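Amine oxidase (Emericella nidulans, PDB 3PGB) is a copper- and topaquinone-containing amine oxidase that probably oxidises primary amines to aldehydes with release of ammonia and hydrogen peroxide. Local coordinates at residues 222-228 and 395-401; 346-350 and 470-474; 349-354 and 492-498; 402-406 and 660-665. All blocks are in the same frame, centred on the assembly; numbering follows the deposited sequence.

Contact 1: residues 222-228 and 395-401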
# COMPACT_ATOMS: atom_id res chain seq x y z
N TRP A 222 5.47 -33.67 15.99
CA TRP A 222 4.21 -32.94 16.11
C TRP A 222 3.56 -32.80 14.74
O TRP A 222 4.18 -33.11 13.72
CB TRP A 222 4.42 -31.57 16.76
CG TRP A 222 5.41 -30.67 16.08
CD1 TRP A 222 6.76 -30.75 16.16
CD2 TRP A 222 5.11 -29.52 15.28
NE1 TRP A 222 7.33 -29.73 15.44
CE2 TRP A 222 6.35 -28.96 14.89
CE3 TRP A 222 3.93 -28.90 14.85
CZ2 TRP A 222 6.43 -27.83 14.08
CZ3 TRP A 222 4.02 -27.78 14.05
CH2 TRP A 222 5.26 -27.25 13.67
N GLY A 223 2.31 -32.35 14.72
CA GLY A 223 1.52 -32.37 13.49
C GLY A 223 0.47 -31.29 13.33
O GLY A 223 0.79 -30.11 13.20
N ILE A 224 -0.79 -31.70 13.34
CA ILE A 224 -1.87 -30.89 12.77
C ILE A 224 -2.68 -30.09 13.78
O ILE A 224 -2.80 -30.47 14.95
CB ILE A 224 -2.83 -31.76 11.91
CG1 ILE A 224 -3.62 -32.75 12.77
CG2 ILE A 224 -2.04 -32.48 10.84
CD1 ILE A 224 -4.62 -33.60 12.00
N ASP A 225 -3.23 -28.98 13.29
CA ASP A 225 -4.17 -28.15 14.02
C ASP A 225 -5.13 -27.58 12.97
O ASP A 225 -4.69 -26.91 12.04
CB ASP A 225 -3.43 -27.02 14.75
CG ASP A 225 -4.34 -26.16 15.63
OD1 ASP A 225 -5.58 -26.34 15.61
OD2 ASP A 225 -3.81 -25.28 16.34
N PRO A 226 -6.44 -27.87 13.08
CA PRO A 226 -7.09 -28.71 14.09
C PRO A 226 -6.83 -30.19 13.85
O PRO A 226 -6.30 -30.57 12.81
CB PRO A 226 -8.57 -28.39 13.89
CG PRO A 226 -8.68 -28.02 12.49
CD PRO A 226 -7.41 -27.33 12.12
N LEU A 227 -7.19 -31.01 14.83
CA LEU A 227 -7.17 -32.46 14.66
C LEU A 227 -8.35 -32.86 13.79
O LEU A 227 -9.37 -32.16 13.74
CB LEU A 227 -7.24 -33.16 16.02
CG LEU A 227 -6.14 -32.87 17.03
CD1 LEU A 227 -6.40 -33.62 18.33
CD2 LEU A 227 -4.79 -33.23 16.46
N TRP A 228 -8.21 -33.98 13.08
CA TRP A 228 -9.28 -34.47 12.20
C TRP A 228 -10.45 -34.94 13.04
O TRP A 228 -10.27 -35.67 14.01
CB TRP A 228 -8.78 -35.61 11.32
CG TRP A 228 -8.02 -35.17 10.10
CD1 TRP A 228 -7.50 -33.94 9.85
CD2 TRP A 228 -7.66 -35.99 8.98
NE1 TRP A 228 -6.86 -33.93 8.64
CE2 TRP A 228 -6.94 -35.18 8.08
CE3 TRP A 228 -7.88 -37.33 8.65
CZ2 TRP A 228 -6.44 -35.65 6.88
CZ3 TRP A 228 -7.39 -37.80 7.45
CH2 TRP A 228 -6.68 -36.96 6.57
N VAL A 395 0.25 -33.64 6.92
CA VAL A 395 0.41 -32.69 8.01
C VAL A 395 0.17 -31.27 7.51
O VAL A 395 -0.71 -30.56 8.01
CB VAL A 395 1.79 -32.83 8.69
CG1 VAL A 395 2.14 -31.57 9.49
CG2 VAL A 395 1.81 -34.08 9.58
N GLN A 396 0.95 -30.86 6.52
CA GLN A 396 0.81 -29.52 5.94
C GLN A 396 -0.51 -29.32 5.24
O GLN A 396 -1.05 -28.22 5.25
CB GLN A 396 1.96 -29.22 4.96
CG GLN A 396 3.25 -28.83 5.65
CD GLN A 396 3.10 -27.56 6.44
OE1 GLN A 396 3.08 -26.47 5.88
NE2 GLN A 396 2.99 -27.70 7.76
N SER A 397 -1.04 -30.39 4.63
CA SER A 397 -2.37 -30.33 4.01
C SER A 397 -3.46 -30.00 5.03
O SER A 397 -4.44 -29.33 4.72
CB SER A 397 -2.71 -31.64 3.30
OG SER A 397 -4.01 -31.62 2.75
N SER A 398 -3.28 -30.46 6.26
CA SER A 398 -4.32 -30.38 7.29
C SER A 398 -4.22 -29.16 8.18
O SER A 398 -5.15 -28.88 8.93
CB SER A 398 -4.27 -31.63 8.16
OG SER A 398 -4.45 -32.81 7.39
N VAL A 399 -3.10 -28.43 8.15
CA VAL A 399 -2.95 -27.28 9.05
C VAL A 399 -3.87 -26.12 8.65
O VAL A 399 -3.86 -25.66 7.51
CB VAL A 399 -1.49 -26.77 9.14
CG1 VAL A 399 -1.44 -25.45 9.90
CG2 VAL A 399 -0.60 -27.78 9.82
N ALA A 400 -4.68 -25.69 9.60
CA ALA A 400 -5.50 -24.49 9.46
C ALA A 400 -5.55 -23.81 10.82
O ALA A 400 -6.53 -23.93 11.55
CB ALA A 400 -6.89 -24.84 8.96
N TYR A 401 -4.47 -23.11 11.16
CA TYR A 401 -4.35 -22.45 12.46
C TYR A 401 -5.40 -21.36 12.64
O TYR A 401 -5.65 -20.57 11.74
CB TYR A 401 -2.95 -21.82 12.65
CG TYR A 401 -1.82 -22.81 12.81
CD1 TYR A 401 -1.84 -23.76 13.82
CD2 TYR A 401 -0.73 -22.79 11.96
CE1 TYR A 401 -0.82 -24.66 13.97
CE2 TYR A 401 0.30 -23.69 12.10
CZ TYR A 401 0.25 -24.63 13.12
OH TYR A 401 1.26 -25.54 13.29
O HOH W 1 -7.22 -24.55 14.16
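With chi1 at -176°, D225 swings its carboxylate opposite its own backbone N and onto the rim of Y401, whose ring runs from D225 toward W222. The carboxylate stands almost upright to the ring, the two planes 86° apart, and OD2 lies at the ring edge, 3.5 Å from Y401 CD1. That same oxygen is bound by Y406 OH, while OD1 takes a proton from a water that also donates to A400 O. Farther along the ring, Y401 OH sits in the plane of the W222 indole, 3.6 Å from W222 CZ3, and hydrogen-bonds to Q509.

The main-chain tie is short: A400 N donates to D225 O at 2.7 Å with an N-H...O angle of 171°. D225 is followed by a cis peptide, and P226 then lays CD against A400 CB at 4.1 Å. At the far end W228 NE1 reaches S398 OG at 2.9 Å in a bent bond, tilted out of the indole plane; P394 O is a second partner of that hydroxyl. Between these ties I224 CG2 packs on S398 CB at 3.6 Å.

The arrangement joins the loop after strand 219-223 to the helix-to-strand corner 395-401 of the enzyme domain, which runs directly into D403, the predicted proton acceptor of this copper amine oxidase.

Contact 2: residues 346-350 and 470-474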
# COMPACT_ATOMS: atom_id res chain seq x y z
N TYR A 346 -6.39 5.71 27.86
CA TYR A 346 -7.16 6.56 26.97
C TYR A 346 -6.18 7.50 26.28
O TYR A 346 -5.24 7.98 26.91
CB TYR A 346 -8.19 7.33 27.79
CG TYR A 346 -8.97 8.39 27.05
CD1 TYR A 346 -9.95 8.05 26.14
CD2 TYR A 346 -8.73 9.75 27.29
CE1 TYR A 346 -10.68 9.02 25.46
CE2 TYR A 346 -9.46 10.73 26.62
CZ TYR A 346 -10.43 10.36 25.71
OH TYR A 346 -11.16 11.31 25.04
N VAL A 347 -6.41 7.76 24.99
CA VAL A 347 -5.48 8.53 24.18
C VAL A 347 -6.23 9.60 23.41
O VAL A 347 -7.31 9.34 22.89
CB VAL A 347 -4.78 7.60 23.16
CG1 VAL A 347 -3.85 8.40 22.23
CG2 VAL A 347 -4.02 6.50 23.89
N THR A 348 -5.65 10.80 23.33
CA THR A 348 -6.12 11.80 22.37
C THR A 348 -4.95 12.32 21.54
O THR A 348 -3.87 12.58 22.07
CB THR A 348 -6.87 13.00 23.03
OG1 THR A 348 -5.94 13.96 23.53
CG2 THR A 348 -7.79 12.53 24.16
N TRP A 349 -5.17 12.45 20.24
CA TRP A 349 -4.19 13.02 19.32
C TRP A 349 -4.92 13.95 18.35
O TRP A 349 -5.76 13.51 17.57
CB TRP A 349 -3.45 11.91 18.57
CG TRP A 349 -2.57 12.40 17.43
CD1 TRP A 349 -1.33 12.94 17.54
CD2 TRP A 349 -2.89 12.40 16.03
NE1 TRP A 349 -0.84 13.27 16.29
CE2 TRP A 349 -1.78 12.95 15.35
CE3 TRP A 349 -3.99 11.97 15.29
CZ2 TRP A 349 -1.76 13.09 13.97
CZ3 TRP A 349 -3.97 12.12 13.91
CH2 TRP A 349 -2.85 12.67 13.26
N MET A 350 -4.61 15.24 18.43
CA MET A 350 -5.20 16.24 17.55
C MET A 350 -6.73 16.15 17.64
O MET A 350 -7.29 16.35 18.71
CB MET A 350 -4.67 16.04 16.12
CG MET A 350 -3.15 16.02 16.02
SD MET A 350 -2.44 17.65 16.27
CE MET A 350 -0.80 17.23 16.87
N ASN A 470 2.82 15.51 6.21
CA ASN A 470 1.99 14.37 6.58
C ASN A 470 2.49 13.79 7.91
O ASN A 470 3.29 12.84 7.94
CB ASN A 470 2.02 13.30 5.48
CG ASN A 470 1.11 12.12 5.76
OD1 ASN A 470 0.25 12.18 6.63
ND2 ASN A 470 1.31 11.05 5.02
N VAL A 471 2.02 14.39 9.00
CA VAL A 471 2.34 13.90 10.33
C VAL A 471 1.16 13.08 10.84
O VAL A 471 0.03 13.58 10.91
CB VAL A 471 2.64 15.05 11.31
CG1 VAL A 471 3.04 14.50 12.67
CG2 VAL A 471 3.75 15.94 10.74
N TYR A 472 1.42 11.81 11.18
CA TYR A 472 0.36 10.89 11.59
C TYR A 472 0.70 10.15 12.89
O TYR A 472 1.87 10.05 13.27
CB TYR A 472 0.06 9.89 10.47
CG TYR A 472 1.19 8.95 10.11
CD1 TYR A 472 1.28 7.68 10.67
CD2 TYR A 472 2.17 9.32 9.19
CE1 TYR A 472 2.31 6.82 10.34
CE2 TYR A 472 3.20 8.47 8.85
CZ TYR A 472 3.27 7.22 9.43
OH TYR A 472 4.29 6.37 9.09
N PHE A 473 -0.34 9.63 13.55
CA PHE A 473 -0.21 8.93 14.83
C PHE A 473 -0.42 7.42 14.67
O PHE A 473 -1.31 6.99 13.94
CB PHE A 473 -1.22 9.50 15.82
CG PHE A 473 -1.09 8.97 17.21
CD1 PHE A 473 -0.16 9.51 18.08
CD2 PHE A 473 -1.91 7.95 17.66
CE1 PHE A 473 -0.04 9.03 19.38
CE2 PHE A 473 -1.80 7.46 18.95
CZ PHE A 473 -0.86 8.00 19.81
N THR A 474 0.39 6.63 15.37
CA THR A 474 0.35 5.16 15.29
C THR A 474 0.26 4.51 16.66
O THR A 474 0.96 4.90 17.59
CB THR A 474 1.63 4.59 14.60
OG1 THR A 474 1.68 5.00 13.22
CG2 THR A 474 1.65 3.06 14.67
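W349, stacked on F473, has its one polar atom tied down by E449: NE1 hydrogen-bonds to E449 OE2 on strand 437-451, which, with the groups on its two faces, should limit the rotation of the indole. The benzo edge of the indole meets a backbone carbonyl, with V471 O near the ring plane and 3.6 Å from W349 CZ2; this is a C-H to oxygen approach and not a hydrogen bond.

The rest is aromatic packing. Both W349 (chi1 171°) and F473 (chi1 -174°) carry CG opposite the backbone N; their strands run antiparallel, and the two side chains slide past each other in opposite directions. Each ring lies partly over the root of the other. F473 CB sits over the centre of the indole, 3.4 Å from W349 CD2, and W349 CB lies over the F473 face, 4.2 Å from that ring's centroid. The five-membered ring of W349 and the F473 ring form an offset stack with centroids 4.8 Å apart and planes at 25°. On the opposite face of the indole lies M350 CG, making a sandwich of it. V347 CG1 closes the row against the far end of F473, 3.9 Å from CZ.

With 9.4 Å between the short strand axes, 346-349 and 471-474 pack across a layer and are not hydrogen-bonded neighbours. V347 pairs instead with F354 on strand 352-359, while Y472 pairs with F450 and F473 with F492, on strands 437-451 and 486-492. Y338 meets F473 edge-to-face, and P321 and P327 of the second subunit pack on M350 and V471.

Contact 3: residues 349-354 and 492-498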
# COMPACT_ATOMS: atom_id res chain seq x y z
N TRP A 349 -5.17 12.45 20.24
CA TRP A 349 -4.19 13.02 19.32
C TRP A 349 -4.92 13.95 18.35
O TRP A 349 -5.76 13.51 17.57
CB TRP A 349 -3.45 11.91 18.57
CG TRP A 349 -2.57 12.40 17.43
CD1 TRP A 349 -1.33 12.94 17.54
CD2 TRP A 349 -2.89 12.40 16.03
NE1 TRP A 349 -0.84 13.27 16.29
CE2 TRP A 349 -1.78 12.95 15.35
CE3 TRP A 349 -3.99 11.97 15.29
CZ2 TRP A 349 -1.76 13.09 13.97
CZ3 TRP A 349 -3.97 12.12 13.91
CH2 TRP A 349 -2.85 12.67 13.26
N MET A 350 -4.61 15.24 18.43
CA MET A 350 -5.20 16.24 17.55
C MET A 350 -6.73 16.15 17.64
O MET A 350 -7.29 16.35 18.71
CB MET A 350 -4.67 16.04 16.12
CG MET A 350 -3.15 16.02 16.02
SD MET A 350 -2.44 17.65 16.27
CE MET A 350 -0.80 17.23 16.87
N ASP A 351 -7.40 15.81 16.53
CA ASP A 351 -8.85 15.69 16.50
C ASP A 351 -9.38 14.30 16.87
O ASP A 351 -10.60 14.10 16.90
CB ASP A 351 -9.37 16.04 15.11
CG ASP A 351 -9.15 17.49 14.75
OD1 ASP A 351 -9.45 17.86 13.61
OD2 ASP A 351 -8.70 18.27 15.61
N PHE A 352 -8.49 13.35 17.16
CA PHE A 352 -8.86 11.96 17.43
C PHE A 352 -8.79 11.63 18.92
O PHE A 352 -7.98 12.19 19.66
CB PHE A 352 -7.92 11.00 16.70
CG PHE A 352 -8.18 10.87 15.23
CD1 PHE A 352 -9.14 9.98 14.77
CD2 PHE A 352 -7.47 11.61 14.32
CE1 PHE A 352 -9.39 9.84 13.41
CE2 PHE A 352 -7.71 11.48 12.96
CZ PHE A 352 -8.67 10.59 12.51
N SER A 353 -9.62 10.68 19.34
CA SER A 353 -9.52 10.10 20.68
C SER A 353 -10.03 8.68 20.64
O SER A 353 -10.86 8.33 19.78
CB SER A 353 -10.31 10.92 21.70
OG SER A 353 -11.71 10.83 21.47
N PHE A 354 -9.55 7.85 21.57
CA PHE A 354 -10.02 6.47 21.67
C PHE A 354 -9.57 5.83 22.97
O PHE A 354 -8.66 6.32 23.63
CB PHE A 354 -9.52 5.64 20.48
CG PHE A 354 -8.02 5.60 20.36
CD1 PHE A 354 -7.36 6.51 19.56
CD2 PHE A 354 -7.28 4.64 21.04
CE1 PHE A 354 -5.98 6.47 19.44
CE2 PHE A 354 -5.89 4.60 20.92
CZ PHE A 354 -5.24 5.51 20.12
N PHE A 492 -3.58 7.04 12.38
CA PHE A 492 -4.51 8.16 12.32
C PHE A 492 -3.84 9.33 11.63
O PHE A 492 -2.73 9.70 11.99
CB PHE A 492 -4.95 8.56 13.73
CG PHE A 492 -5.51 7.42 14.52
CD1 PHE A 492 -4.68 6.58 15.24
CD2 PHE A 492 -6.87 7.19 14.54
CE1 PHE A 492 -5.19 5.52 15.96
CE2 PHE A 492 -7.40 6.13 15.27
CZ PHE A 492 -6.56 5.30 15.98
N HIS A 493 -4.52 9.93 10.66
CA HIS A 493 -3.94 10.99 9.84
C HIS A 493 -4.71 12.30 9.91
O HIS A 493 -5.88 12.32 10.30
CB HIS A 493 -3.87 10.52 8.40
CG HIS A 493 -3.01 9.31 8.21
ND1 HIS A 493 -3.46 8.04 8.47
CD2 HIS A 493 -1.73 9.19 7.78
CE1 HIS A 493 -2.49 7.18 8.21
NE2 HIS A 493 -1.43 7.85 7.79
N MET A 494 -4.05 13.39 9.53
CA MET A 494 -4.62 14.73 9.62
C MET A 494 -5.73 15.01 8.61
O MET A 494 -6.41 16.02 8.72
CB MET A 494 -3.53 15.79 9.49
CG MET A 494 -2.59 15.86 10.69
SD MET A 494 -3.46 16.24 12.22
CE MET A 494 -3.86 17.97 11.96
N ASP A 495 -5.92 14.11 7.63
CA ASP A 495 -7.07 14.17 6.72
C ASP A 495 -8.28 13.39 7.25
O ASP A 495 -9.32 13.33 6.60
CB ASP A 495 -6.69 13.66 5.32
CG ASP A 495 -6.28 12.18 5.32
OD1 ASP A 495 -6.20 11.60 4.22
OD2 ASP A 495 -6.04 11.60 6.40
N GLY A 496 -8.15 12.79 8.43
CA GLY A 496 -9.23 12.04 9.04
C GLY A 496 -9.19 10.55 8.74
O GLY A 496 -10.07 9.81 9.15
N THR A 497 -8.14 10.11 8.05
CA THR A 497 -8.05 8.72 7.62
C THR A 497 -7.53 7.82 8.75
O THR A 497 -6.50 8.10 9.36
CB THR A 497 -7.14 8.59 6.39
OG1 THR A 497 -7.70 9.33 5.29
CG2 THR A 497 -6.97 7.13 5.99
N ILE A 498 -8.28 6.76 9.03
CA ILE A 498 -7.90 5.75 10.01
C ILE A 498 -7.38 4.57 9.22
O ILE A 498 -8.03 4.15 8.26
CB ILE A 498 -9.11 5.27 10.83
CG1 ILE A 498 -9.73 6.43 11.61
CG2 ILE A 498 -8.71 4.11 11.76
CD1 ILE A 498 -11.22 6.29 11.85
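Two tight turns face each other here: a type II' turn from W349 to F352, with M350 at positive phi, and a type I turn from H493 to G496. F492, just before the second turn, reaches F352, F354 and W349, while M494 meets M350 and W349. F492 CB lies over the F352 face, 4.1 Å from the ring centroid, and also touches W349 CZ3 at 3.7 Å. The F492 ring leans obliquely on F352, planes at 58°, whereas it runs nearly parallel to F354 (10°) but slid so far that the two barely overlap; F354 CE1 and F492 CE1 are 3.7 Å apart.

The outer edge of F352 points into the type I turn. H493 O lies near its plane, 3.3 Å from CE2, and G496 O lies 3.7 Å from CZ. In M494 the bend at chi2 (-60°) brings SD back to W349: it is 3.8 Å from W349 CH2, an oblique Met-aromatic contact, and equally far from M350 CG.

The turn is stiffened from within. T497 O accepts from both H493 N and H493 ND1, and D495 OD2 takes T497 N at 3.1 Å, an Asx turn.

Chemically, then, this is an aromatic and thioether cluster packed mainly through apolar contacts; the carbonyl oxygens beside F352 are consistent with a weakly positive C-H edge, while polar groups of the loop bond among themselves and with neighbours.

Contact 4: residues 402-406 and 660-665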
# COMPACT_ATOMS: atom_id res chain seq x y z
N LEU A 402 -6.01 -21.36 13.81
CA LEU A 402 -6.86 -20.28 14.26
C LEU A 402 -6.21 -19.77 15.54
O LEU A 402 -6.31 -20.40 16.59
CB LEU A 402 -8.28 -20.79 14.50
CG LEU A 402 -9.02 -21.23 13.23
CD1 LEU A 402 -10.24 -22.09 13.55
CD2 LEU A 402 -9.43 -20.02 12.37
N ASP A 403 -5.51 -18.64 15.42
CA ASP A 403 -4.52 -18.22 16.43
C ASP A 403 -5.06 -17.81 17.80
O ASP A 403 -4.30 -17.82 18.77
CB ASP A 403 -3.64 -17.10 15.86
CG ASP A 403 -2.54 -17.61 14.96
OD1 ASP A 403 -2.02 -18.72 15.21
OD2 ASP A 403 -2.20 -16.90 13.99
N SER A 404 -6.33 -17.45 17.90
CA SER A 404 -6.87 -17.04 19.20
C SER A 404 -6.96 -18.22 20.17
O SER A 404 -7.11 -18.02 21.37
CB SER A 404 -8.23 -16.35 19.05
OG SER A 404 -9.24 -17.27 18.73
N TYR A 405 -6.87 -19.44 19.65
CA TYR A 405 -6.71 -20.63 20.49
C TYR A 405 -5.45 -20.50 21.34
O TYR A 405 -5.47 -20.75 22.55
CB TYR A 405 -6.62 -21.89 19.62
CG TYR A 405 -6.30 -23.16 20.38
CD1 TYR A 405 -7.30 -23.87 21.05
CD2 TYR A 405 -5.00 -23.66 20.44
CE1 TYR A 405 -7.02 -25.03 21.75
CE2 TYR A 405 -4.71 -24.83 21.15
CZ TYR A 405 -5.72 -25.51 21.81
OH TYR A 405 -5.45 -26.66 22.50
N TYR A 406 -4.35 -20.09 20.72
CA TYR A 406 -3.09 -19.87 21.43
C TYR A 406 -3.15 -18.52 22.13
O TYR A 406 -2.62 -18.37 23.24
CB TYR A 406 -1.91 -19.94 20.46
CG TYR A 406 -1.82 -21.28 19.76
CD1 TYR A 406 -2.32 -21.45 18.48
CD2 TYR A 406 -1.25 -22.38 20.40
CE1 TYR A 406 -2.25 -22.68 17.84
CE2 TYR A 406 -1.17 -23.62 19.77
CZ TYR A 406 -1.67 -23.77 18.49
OH TYR A 406 -1.60 -24.99 17.86
N HIS A 660 -14.48 -17.75 18.17
CA HIS A 660 -14.26 -18.23 19.52
C HIS A 660 -12.98 -19.04 19.50
O HIS A 660 -12.72 -19.76 18.53
CB HIS A 660 -15.42 -19.11 19.95
CG HIS A 660 -15.39 -19.50 21.39
ND1 HIS A 660 -14.54 -20.47 21.88
CD2 HIS A 660 -16.12 -19.07 22.45
CE1 HIS A 660 -14.74 -20.61 23.18
NE2 HIS A 660 -15.69 -19.77 23.55
N PRO A 661 -12.15 -18.93 20.57
CA PRO A 661 -10.86 -19.61 20.59
C PRO A 661 -10.91 -21.12 20.37
O PRO A 661 -9.99 -21.68 19.78
CB PRO A 661 -10.33 -19.32 22.00
CG PRO A 661 -10.99 -18.09 22.40
CD PRO A 661 -12.35 -18.12 21.78
N TYR A 662 -11.97 -21.76 20.85
CA TYR A 662 -12.10 -23.22 20.76
C TYR A 662 -13.04 -23.67 19.65
O TYR A 662 -13.60 -24.78 19.72
CB TYR A 662 -12.57 -23.81 22.11
CG TYR A 662 -11.78 -23.35 23.31
CD1 TYR A 662 -10.39 -23.27 23.27
CD2 TYR A 662 -12.42 -23.03 24.49
CE1 TYR A 662 -9.66 -22.85 24.38
CE2 TYR A 662 -11.70 -22.60 25.61
CZ TYR A 662 -10.33 -22.51 25.54
OH TYR A 662 -9.62 -22.10 26.65
N ASN A 663 -13.21 -22.85 18.61
CA ASN A 663 -13.88 -23.31 17.38
C ASN A 663 -13.14 -24.56 16.84
O ASN A 663 -13.76 -25.48 16.33
CB ASN A 663 -13.93 -22.22 16.30
CG ASN A 663 -15.07 -21.20 16.51
OD1 ASN A 663 -15.82 -21.24 17.49
ND2 ASN A 663 -15.18 -20.27 15.57
N SER A 664 -11.82 -24.57 16.98
CA SER A 664 -10.98 -25.69 16.56
C SER A 664 -11.26 -27.01 17.29
O SER A 664 -10.86 -28.07 16.83
CB SER A 664 -9.51 -25.34 16.81
OG SER A 664 -9.28 -25.14 18.20
N GLN A 665 -11.92 -26.94 18.44
CA GLN A 665 -12.19 -28.13 19.24
C GLN A 665 -13.39 -28.90 18.73
O GLN A 665 -13.52 -30.09 19.00
CB GLN A 665 -12.39 -27.76 20.72
CG GLN A 665 -11.20 -27.03 21.34
CD GLN A 665 -9.90 -27.78 21.19
OE1 GLN A 665 -9.58 -28.66 22.01
NE2 GLN A 665 -9.14 -27.45 20.15
O HOH W 2 -7.49 -28.22 23.58
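Polar links between Y405 and Q665 run through water: Y405 OH donates to a water at 2.8 Å, and that water donates to Q665 OE1 at 2.7 Å. V180 N binds the same amide oxygen. Q665 NE2 in turn donates to S664 OG at 3.0 Å, in the amide plane. This leaves the amide held at both ends. The Q665 side chain crosses that of Y405 at about a right angle, the amide plane 24° from the ring, NE2 coming in obliquely 3.6 Å from Y405 CE1.

Close van der Waals contacts make up the rest. Chi1 of 174° turns the Y405 ring opposite its backbone N, so that P661 O lies in the ring plane at its edge, 3.7 Å from Y405 CD1. Y405 CD1 comes in at the edge of the Y662 ring, 3.9 Å from Y662 CD1; relative to the Y405 ring the approach is oblique. S404 OG, bound by E384, lies 3.4 Å from P661 CA, and P661 CB packs on S404 O at 3.5 Å.

Two loops meet here. Residues 402-406 leave strand 400-402 just at D403, the predicted proton acceptor, which points away from 660-665 and pairs through its backbone with A385 on strand 374-389. The H660 to N663 turn belongs to the long connection between strands 646-650 and 686-698.

The four contacts form two groups on the model. Contacts 2 and 3, centres 6 Å apart, share W349 and M350 and are joined by backbone pairing, F492 N to F473 O at 2.7 Å and V347 N to F354 O at 3.0 Å. Contacts 1 and 4, centres 13 Å apart, meet where D225 OD2 lies 2.7 Å from Y406 OH, a probable hydrogen bond. About 41 Å separates the centres of contacts 1 and 2. The catalytic region belongs to the second group: contact 4 contains D403, the predicted proton acceptor, and the Y401 side chain of contact 1 is about 10 Å from the copper. Contacts 1, 2 and 3 also touch the second subunit.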